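Side-chain contacts in phenylalanine ammonia-lyase (Rhodosporidium toruloides, PDB 1Y2M), which catalyses the non-oxidative deamination of L-phenylalanine and L-tyrosine to trans-cinnamic and p-coumaric acid, working as a homotetramer: residues 454-459 with 465-470; 558-563 with 610-615; 167-172 with 219-224. All coordinates share one frame; numbering follows the deposited sequence.

Interaction 1 of 3, residues 454-459 with 465-470; sequences SCLAAE and YHCKGL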
loop_
_atom_site.group_PDB
_atom_site.type_symbol
_atom_site.label_atom_id
_atom_site.label_comp_id
_atom_site.label_asym_id
_atom_site.label_seq_id
_atom_site.Cartn_x
_atom_site.Cartn_y
_atom_site.Cartn_z
ATOM N N SER B 454 14.859 15.248 31.074
ATOM C CA SER B 454 13.590 15.279 30.319
ATOM C C SER B 454 13.681 16.219 29.113
ATOM O O SER B 454 14.162 17.362 29.227
ATOM C CB SER B 454 12.427 15.745 31.188
ATOM O OG SER B 454 12.823 16.931 31.829
ATOM N N CYS B 455 13.298 15.710 27.957
ATOM C CA CYS B 455 13.268 16.463 26.699
ATOM C C CYS B 455 14.634 17.003 26.277
ATOM O O CYS B 455 14.724 17.788 25.354
ATOM C CB CYS B 455 12.283 17.611 26.748
ATOM S SG CYS B 455 10.584 17.017 27.062
ATOM N N LEU B 456 15.704 16.488 26.892
ATOM C CA LEU B 456 17.046 17.026 26.724
ATOM C C LEU B 456 17.110 18.519 27.055
ATOM O O LEU B 456 17.900 19.313 26.497
ATOM C CB LEU B 456 17.646 16.668 25.356
ATOM C CG LEU B 456 17.609 15.204 24.939
ATOM C CD1 LEU B 456 18.336 15.013 23.613
ATOM C CD2 LEU B 456 18.209 14.280 25.954
ATOM N N ALA B 457 16.298 18.912 28.019
ATOM C CA ALA B 457 16.334 20.279 28.494
ATOM C C ALA B 457 17.619 20.467 29.316
ATOM O O ALA B 457 17.934 19.623 30.183
ATOM C CB ALA B 457 15.138 20.525 29.382
ATOM N N ALA B 458 18.334 21.554 29.081
ATOM C CA ALA B 458 19.578 21.828 29.820
ATOM C C ALA B 458 19.360 22.356 31.236
ATOM O O ALA B 458 20.258 22.261 32.061
ATOM C CB ALA B 458 20.430 22.867 29.049
ATOM N N GLU B 459 18.223 23.004 31.431
ATOM C CA GLU B 459 17.902 23.663 32.691
ATOM C C GLU B 459 16.618 23.066 33.238
ATOM O O GLU B 459 16.222 21.960 32.829
ATOM C CB GLU B 459 17.867 25.187 32.523
ATOM C CG GLU B 459 19.261 25.784 32.123
ATOM C CD GLU B 459 20.271 25.769 33.251
ATOM O OE1 GLU B 459 19.883 25.730 34.457
ATOM O OE2 GLU B 459 21.475 25.873 32.949
ATOM N N TYR B 465 11.004 22.341 27.414
ATOM C CA TYR B 465 10.597 21.094 26.764
ATOM C C TYR B 465 11.431 20.828 25.493
ATOM O O TYR B 465 10.970 20.178 24.551
ATOM C CB TYR B 465 9.114 21.162 26.397
ATOM C CG TYR B 465 8.288 21.808 27.465
ATOM C CD1 TYR B 465 8.268 21.292 28.730
ATOM C CD2 TYR B 465 7.590 22.991 27.204
ATOM C CE1 TYR B 465 7.530 21.974 29.786
ATOM C CE2 TYR B 465 6.880 23.654 28.186
ATOM C CZ TYR B 465 6.847 23.151 29.474
ATOM O OH TYR B 465 6.111 23.838 30.421
ATOM N N HIS B 466 12.664 21.305 25.507
ATOM C CA HIS B 466 13.563 21.360 24.387
ATOM C C HIS B 466 13.224 20.511 23.191
ATOM O O HIS B 466 12.687 21.043 22.220
ATOM C CB HIS B 466 14.985 21.077 24.874
ATOM C CG HIS B 466 16.057 21.274 23.822
ATOM N ND1 HIS B 466 17.362 20.890 24.036
ATOM C CD2 HIS B 466 16.001 21.715 22.537
ATOM C CE1 HIS B 466 18.074 21.118 22.947
ATOM N NE2 HIS B 466 17.282 21.632 22.025
ATOM N N CYS B 467 13.501 19.187 23.250
ATOM C CA CYS B 467 13.392 18.306 22.053
ATOM C C CYS B 467 12.016 17.592 21.874
ATOM O O CYS B 467 11.891 16.686 21.064
ATOM C CB CYS B 467 14.518 17.304 22.030
ATOM S SG CYS B 467 16.137 18.048 21.729
ATOM N N LYS B 468 11.012 17.977 22.664
ATOM C CA LYS B 468 9.666 17.353 22.591
ATOM C C LYS B 468 9.041 17.512 21.189
ATOM O O LYS B 468 8.420 16.582 20.636
ATOM C CB LYS B 468 8.741 17.937 23.657
ATOM C CG LYS B 468 7.375 17.328 23.666
ATOM C CD LYS B 468 6.463 17.996 24.652
ATOM C CE LYS B 468 6.811 17.685 26.085
ATOM N NZ LYS B 468 6.464 16.304 26.449
ATOM N N GLY B 469 9.189 18.707 20.604
ATOM C CA GLY B 469 8.656 18.942 19.295
ATOM C C GLY B 469 9.350 18.083 18.284
ATOM O O GLY B 469 8.757 17.575 17.334
ATOM N N LEU B 470 10.647 17.927 18.449
ATOM C CA LEU B 470 11.432 17.071 17.551
ATOM C C LEU B 470 11.072 15.579 17.665
ATOM O O LEU B 470 11.079 14.854 16.694
ATOM C CB LEU B 470 12.925 17.328 17.686
ATOM C CG LEU B 470 13.463 18.662 17.208
ATOM C CD1 LEU B 470 14.980 18.774 17.530
ATOM C CD2 LEU B 470 13.210 18.866 15.728
#
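The imidazole of His466 turns an edge to Leu456, whose carbonyl O lies close to the ring plane, 3.0 Å from ND1. Over the centre of one ring face sits SG of the next residue, Cys467, 3.6 Å above the plane. The phenol ring of Tyr465 meets His137 of the second subunit at a steep angle between the planes.

The bond from ND1 to Leu456 O is fairly straight at hydrogen (161°), yet it arrives well above the carbonyl plane, 54° out of it, and so misses the lone-pair direction. The same oxygen also accepts from Gln533 NE2, while NE2 of His466 is hydrogen-bonded to Tyr529 OH, so both ring nitrogens are engaged. With CG anti to the backbone N (chi1 -173°), the ring is carried toward the 454-459 loop. A backbone bond, Cys467 N to Cys455 O at 2.8 Å, ties the loop to the N-cap residue of helix 468-484.

Sulfur and carbon fill the remainder. Cys455 CB rests 3.6 Å from Tyr465 C, and Cys455 SG lies 4.0 Å from both CB and CE of Lys468. A bend at chi3 of the lysine folds CE back so that it reaches the sulfur along with CB. Leu456 CB approaches Cys467 SG at 4.2 Å.

Lys468, a cinnamate-binding residue, forms a salt bridge through NZ with Glu496 of the second subunit, which also binds cinnamate. Chemically, then, the polar bonds fix the loop and the histidine, whereas Cys455 SG lines the aliphatic stem of a lysine whose charged end is held by the other subunit.

Interaction 2 of 3, residues 558-563 with 610-615; sequences QHFGSA and EVLSST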
loop_
_atom_site.group_PDB
_atom_site.type_symbol
_atom_site.label_atom_id
_atom_site.label_comp_id
_atom_site.label_asym_id
_atom_site.label_seq_id
_atom_site.Cartn_x
_atom_site.Cartn_y
_atom_site.Cartn_z
ATOM N N GLN B 558 32.423 14.189 57.451
ATOM C CA GLN B 558 32.196 15.345 58.267
ATOM C C GLN B 558 31.028 15.131 59.224
ATOM O O GLN B 558 31.133 15.473 60.415
ATOM C CB GLN B 558 31.944 16.553 57.396
ATOM C CG GLN B 558 31.672 17.836 58.160
ATOM C CD GLN B 558 31.337 19.020 57.244
ATOM O OE1 GLN B 558 31.030 18.846 56.054
ATOM N NE2 GLN B 558 31.387 20.231 57.807
ATOM N N HIS B 559 29.938 14.553 58.729
ATOM C CA HIS B 559 28.714 14.453 59.535
ATOM C C HIS B 559 28.699 13.247 60.445
ATOM O O HIS B 559 28.230 13.330 61.571
ATOM C CB HIS B 559 27.461 14.514 58.628
ATOM C CG HIS B 559 27.212 15.882 58.091
ATOM N ND1 HIS B 559 26.367 16.777 58.704
ATOM C CD2 HIS B 559 27.793 16.556 57.073
ATOM C CE1 HIS B 559 26.379 17.919 58.040
ATOM N NE2 HIS B 559 27.242 17.815 57.049
ATOM N N PHE B 560 29.198 12.121 59.944
ATOM C CA PHE B 560 29.030 10.845 60.596
ATOM C C PHE B 560 30.320 10.186 61.033
ATOM O O PHE B 560 30.276 9.184 61.734
ATOM C CB PHE B 560 28.335 9.879 59.650
ATOM C CG PHE B 560 27.030 10.392 59.068
ATOM C CD1 PHE B 560 26.138 11.166 59.826
ATOM C CD2 PHE B 560 26.699 10.095 57.759
ATOM C CE1 PHE B 560 24.929 11.604 59.266
ATOM C CE2 PHE B 560 25.516 10.530 57.226
ATOM C CZ PHE B 560 24.634 11.260 57.982
ATOM N N GLY B 561 31.471 10.740 60.653
ATOM C CA GLY B 561 32.730 10.061 60.927
ATOM C C GLY B 561 32.921 9.715 62.403
ATOM O O GLY B 561 33.357 8.609 62.751
ATOM N N SER B 562 32.584 10.637 63.291
ATOM C CA SER B 562 32.832 10.367 64.708
ATOM C C SER B 562 31.899 9.288 65.231
ATOM O O SER B 562 32.306 8.428 65.986
ATOM C CB SER B 562 32.781 11.645 65.555
ATOM O OG SER B 562 31.632 12.403 65.291
ATOM N N ALA B 563 30.646 9.307 64.797
ATOM C CA ALA B 563 29.709 8.262 65.185
ATOM C C ALA B 563 30.107 6.879 64.635
ATOM O O ALA B 563 29.668 5.864 65.171
ATOM C CB ALA B 563 28.309 8.642 64.763
ATOM N N GLU B 610 19.260 2.745 58.210
ATOM C CA GLU B 610 19.552 1.329 58.237
ATOM C C GLU B 610 21.021 1.069 58.566
ATOM O O GLU B 610 21.348 0.369 59.518
ATOM C CB GLU B 610 19.228 0.673 56.905
ATOM C CG GLU B 610 19.507 -0.805 56.854
ATOM C CD GLU B 610 18.915 -1.489 55.618
ATOM O OE1 GLU B 610 18.102 -0.862 54.886
ATOM O OE2 GLU B 610 19.259 -2.669 55.389
ATOM N N VAL B 611 21.901 1.644 57.756
ATOM C CA VAL B 611 23.330 1.292 57.849
ATOM C C VAL B 611 23.933 1.726 59.190
ATOM O O VAL B 611 24.751 1.011 59.805
ATOM C CB VAL B 611 24.114 1.869 56.664
ATOM C CG1 VAL B 611 25.592 1.626 56.872
ATOM C CG2 VAL B 611 23.637 1.232 55.370
ATOM N N LEU B 612 23.490 2.877 59.674
ATOM C CA LEU B 612 23.994 3.427 60.920
ATOM C C LEU B 612 22.984 3.257 62.069
ATOM O O LEU B 612 23.039 3.967 63.092
ATOM C CB LEU B 612 24.325 4.914 60.749
ATOM C CG LEU B 612 25.413 5.305 59.731
ATOM C CD1 LEU B 612 25.814 6.750 59.923
ATOM C CD2 LEU B 612 26.639 4.383 59.758
ATOM N N SER B 613 22.082 2.290 61.940
ATOM C CA SER B 613 21.079 2.112 62.995
ATOM C C SER B 613 21.676 1.788 64.374
ATOM O O SER B 613 20.996 1.961 65.410
ATOM C CB SER B 613 20.107 0.993 62.636
ATOM O OG SER B 613 20.809 -0.221 62.655
ATOM N N SER B 614 22.904 1.259 64.423
ATOM C CA SER B 614 23.568 0.985 65.717
ATOM C C SER B 614 24.181 2.214 66.430
ATOM O O SER B 614 24.619 2.114 67.604
ATOM C CB SER B 614 24.662 -0.067 65.536
ATOM O OG SER B 614 25.754 0.501 64.837
ATOM N N THR B 615 24.242 3.352 65.729
ATOM C CA THR B 615 24.958 4.540 66.207
ATOM C C THR B 615 24.125 5.507 67.042
ATOM O O THR B 615 22.902 5.412 67.122
ATOM C CB THR B 615 25.539 5.340 65.043
ATOM O OG1 THR B 615 24.476 5.994 64.313
ATOM C CG2 THR B 615 26.361 4.421 64.118
#
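Phe560 and Leu612 make the apolar half of this contact. CD1 of Leu612 comes over one face of the phenyl ring near its root, 3.9 Å from CG and 4.0 Å from CB of Phe560, and the two side chains cross at about a right angle. The opposite face is covered by CB of His559, 3.8 Å above the plane and displaced toward the rim.

A van der Waals contact pairs Ala563 with Thr615: Ala563 CB and Thr615 CB are 4.3 Å apart, and the methyl CG2 of Thr615 lies 3.8 Å from Ala563 O.

The hydrogen bonds all belong to the 610-615 side. Leu612 to Thr615 form a type I beta turn, and Leu612 O accepts twice from Thr615, from N at 3.0 Å and from OG1 at 2.8 Å. The hydroxyl bond lies in the carbonyl plane on a lone pair. It is reached because OG1 stands between the backbone N and the carbonyl carbon (chi1 71°), which also turns CG2 to the Ala563 side. A valine in place of Thr615 would probably leave Leu612 O without its side-chain donor, with chi1 no longer held by that bond.

The contact joins the C-terminal part of helix 506-560 to the turn after helix 593-611. Leu573 of helix 570-587 and Trp625 of helix 619-646 also pack on Phe560, Leu617 lies against Leu612, and Leu619 of the third subunit touches both Leu612 and Thr615.

Interaction 3 of 3, residues 167-172 with 219-224; sequences GAMTIR and SYIAAA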
loop_
_atom_site.group_PDB
_atom_site.type_symbol
_atom_site.label_atom_id
_atom_site.label_comp_id
_atom_site.label_asym_id
_atom_site.label_seq_id
_atom_site.Cartn_x
_atom_site.Cartn_y
_atom_site.Cartn_z
ATOM N N GLY B 167 22.107 14.399 -15.820
ATOM C CA GLY B 167 22.496 13.002 -15.701
ATOM C C GLY B 167 21.946 12.180 -16.871
ATOM O O GLY B 167 22.619 11.299 -17.390
ATOM N N ALA B 168 20.736 12.539 -17.332
ATOM C CA ALA B 168 20.091 11.829 -18.425
ATOM C C ALA B 168 20.816 12.043 -19.724
ATOM O O ALA B 168 21.027 11.122 -20.502
ATOM C CB ALA B 168 18.657 12.288 -18.574
HETATM N N MSE B 169 21.239 13.273 -19.961
HETATM C CA MSE B 169 22.003 13.565 -21.185
HETATM C C MSE B 169 23.317 12.815 -21.197
HETATM O O MSE B 169 23.743 12.349 -22.259
HETATM C CB MSE B 169 22.214 15.055 -21.397
HETATM C CG MSE B 169 20.892 15.734 -21.574
HETATM SE SE MSE B 169 21.150 17.605 -22.267
HETATM C CE MSE B 169 21.687 18.515 -20.540
ATOM N N THR B 170 23.964 12.701 -20.040
ATOM C CA THR B 170 25.250 12.046 -19.923
ATOM C C THR B 170 25.108 10.546 -20.269
ATOM O O THR B 170 25.877 9.944 -21.040
ATOM C CB THR B 170 25.809 12.202 -18.495
ATOM O OG1 THR B 170 25.954 13.598 -18.177
ATOM C CG2 THR B 170 27.108 11.540 -18.347
ATOM N N ILE B 171 24.124 9.910 -19.610
ATOM C CA ILE B 171 23.881 8.460 -19.810
ATOM C C ILE B 171 23.438 8.241 -21.247
ATOM O O ILE B 171 23.849 7.291 -21.892
ATOM C CB ILE B 171 22.836 7.919 -18.806
ATOM C CG1 ILE B 171 23.394 7.993 -17.389
ATOM C CG2 ILE B 171 22.287 6.577 -19.193
ATOM C CD1 ILE B 171 22.325 7.781 -16.298
ATOM N N ARG B 172 22.598 9.139 -21.758
ATOM C CA ARG B 172 22.121 8.992 -23.137
ATOM C C ARG B 172 23.305 8.966 -24.099
ATOM O O ARG B 172 23.369 8.096 -24.973
ATOM C CB ARG B 172 21.173 10.130 -23.529
ATOM C CG ARG B 172 20.776 10.116 -24.990
ATOM C CD ARG B 172 20.696 8.647 -25.478
ATOM N NE ARG B 172 19.365 8.253 -25.536
ATOM C CZ ARG B 172 18.870 7.023 -25.607
ATOM N NH1 ARG B 172 19.567 5.877 -25.617
ATOM N NH2 ARG B 172 17.585 6.976 -25.670
ATOM N N SER B 219 12.183 12.891 -25.462
ATOM C CA SER B 219 11.753 13.704 -26.619
ATOM C C SER B 219 11.975 15.183 -26.398
ATOM O O SER B 219 12.308 15.879 -27.325
ATOM C CB SER B 219 10.292 13.431 -26.990
ATOM O OG SER B 219 10.203 12.073 -27.470
ATOM N N TYR B 220 11.778 15.657 -25.171
ATOM C CA TYR B 220 12.075 17.058 -24.872
ATOM C C TYR B 220 13.560 17.343 -25.048
ATOM O O TYR B 220 13.923 18.397 -25.580
ATOM C CB TYR B 220 11.569 17.498 -23.498
ATOM C CG TYR B 220 10.081 17.742 -23.472
ATOM C CD1 TYR B 220 9.582 19.011 -23.582
ATOM C CD2 TYR B 220 9.184 16.700 -23.356
ATOM C CE1 TYR B 220 8.237 19.230 -23.630
ATOM C CE2 TYR B 220 7.810 16.918 -23.367
ATOM C CZ TYR B 220 7.354 18.188 -23.501
ATOM O OH TYR B 220 5.983 18.408 -23.555
ATOM N N ILE B 221 14.419 16.408 -24.631
ATOM C CA ILE B 221 15.853 16.597 -24.847
ATOM C C ILE B 221 16.201 16.645 -26.335
ATOM O O ILE B 221 16.908 17.557 -26.795
ATOM C CB ILE B 221 16.641 15.520 -24.103
ATOM C CG1 ILE B 221 16.539 15.788 -22.619
ATOM C CG2 ILE B 221 18.079 15.461 -24.529
ATOM C CD1 ILE B 221 16.901 14.593 -21.703
ATOM N N ALA B 222 15.642 15.737 -27.108
ATOM C CA ALA B 222 15.874 15.700 -28.528
ATOM C C ALA B 222 15.358 16.942 -29.250
ATOM O O ALA B 222 15.996 17.485 -30.142
ATOM C CB ALA B 222 15.212 14.473 -29.111
ATOM N N ALA B 223 14.181 17.404 -28.843
ATOM C CA ALA B 223 13.618 18.630 -29.403
ATOM C C ALA B 223 14.509 19.870 -29.142
ATOM O O ALA B 223 14.622 20.743 -29.978
ATOM C CB ALA B 223 12.224 18.844 -28.863
ATOM N N ALA B 224 15.104 19.920 -27.950
ATOM C CA ALA B 224 15.966 21.004 -27.579
ATOM C C ALA B 224 17.222 21.038 -28.471
ATOM O O ALA B 224 17.505 22.099 -29.061
ATOM C CB ALA B 224 16.316 20.958 -26.126
#
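Ile221 projects from helix 215-225 onto Ala168 and Met169 of helix 162-176, an apolar helix-helix packing within the largely helical PAL/histidase fold. Its CB leaves the backbone toward the facing helix and splits into two branches. CG2, anti to the backbone N (chi1 -71° places CG1 beside that N instead), meets CG of Met169 at 4.1 Å. The longer branch runs extended through CG1 (chi2 162°) and delivers the tip, CD1, to the methyl CB of Ala168 at 4.3 Å. CG2 thus meets Met169, while CD1 reaches both Ala168 and Met169, and no hydrogen bond crosses between the segments.

Met169 is modelled as selenomethionine, a label rather than the natural residue. Its side chain slants across that of Ile221, presenting the middle of the chain, not the terminal methyl, as the nearest surface. Helix 185-197 adds Leu195 against Met169 and Leu191 against Ile221, while Val274 and Ser277 of helix 273-303 touch Ala168, so the contact lies among four helices. CG of Met169 has two neighbours on Ile221: CG2 and, at 4.2 Å, CD1.

How the interactions relate
Along the chain the contacts follow one another without overlap: interaction 3, then interaction 1, then interaction 2. Interactions 1 and 3 both belong to the aromatic amino acid lyase part of the sequence but lie on opposite sides of the chain's centre, with their own centres 49 Å apart. Interaction 2 lies 40 Å from interaction 1 on the same side, but 86 Å from interaction 3, centre to centre. Helix 506-560 links two of them, since Tyr529 and Gln533 on it bond to interaction 1 and its C-terminal part enters interaction 2. No contact touches another: they are separate, and interaction 1 includes a cinnamate-binding lysine. Interactions 1 and 2 also adjoin different partner subunits of the tetramer.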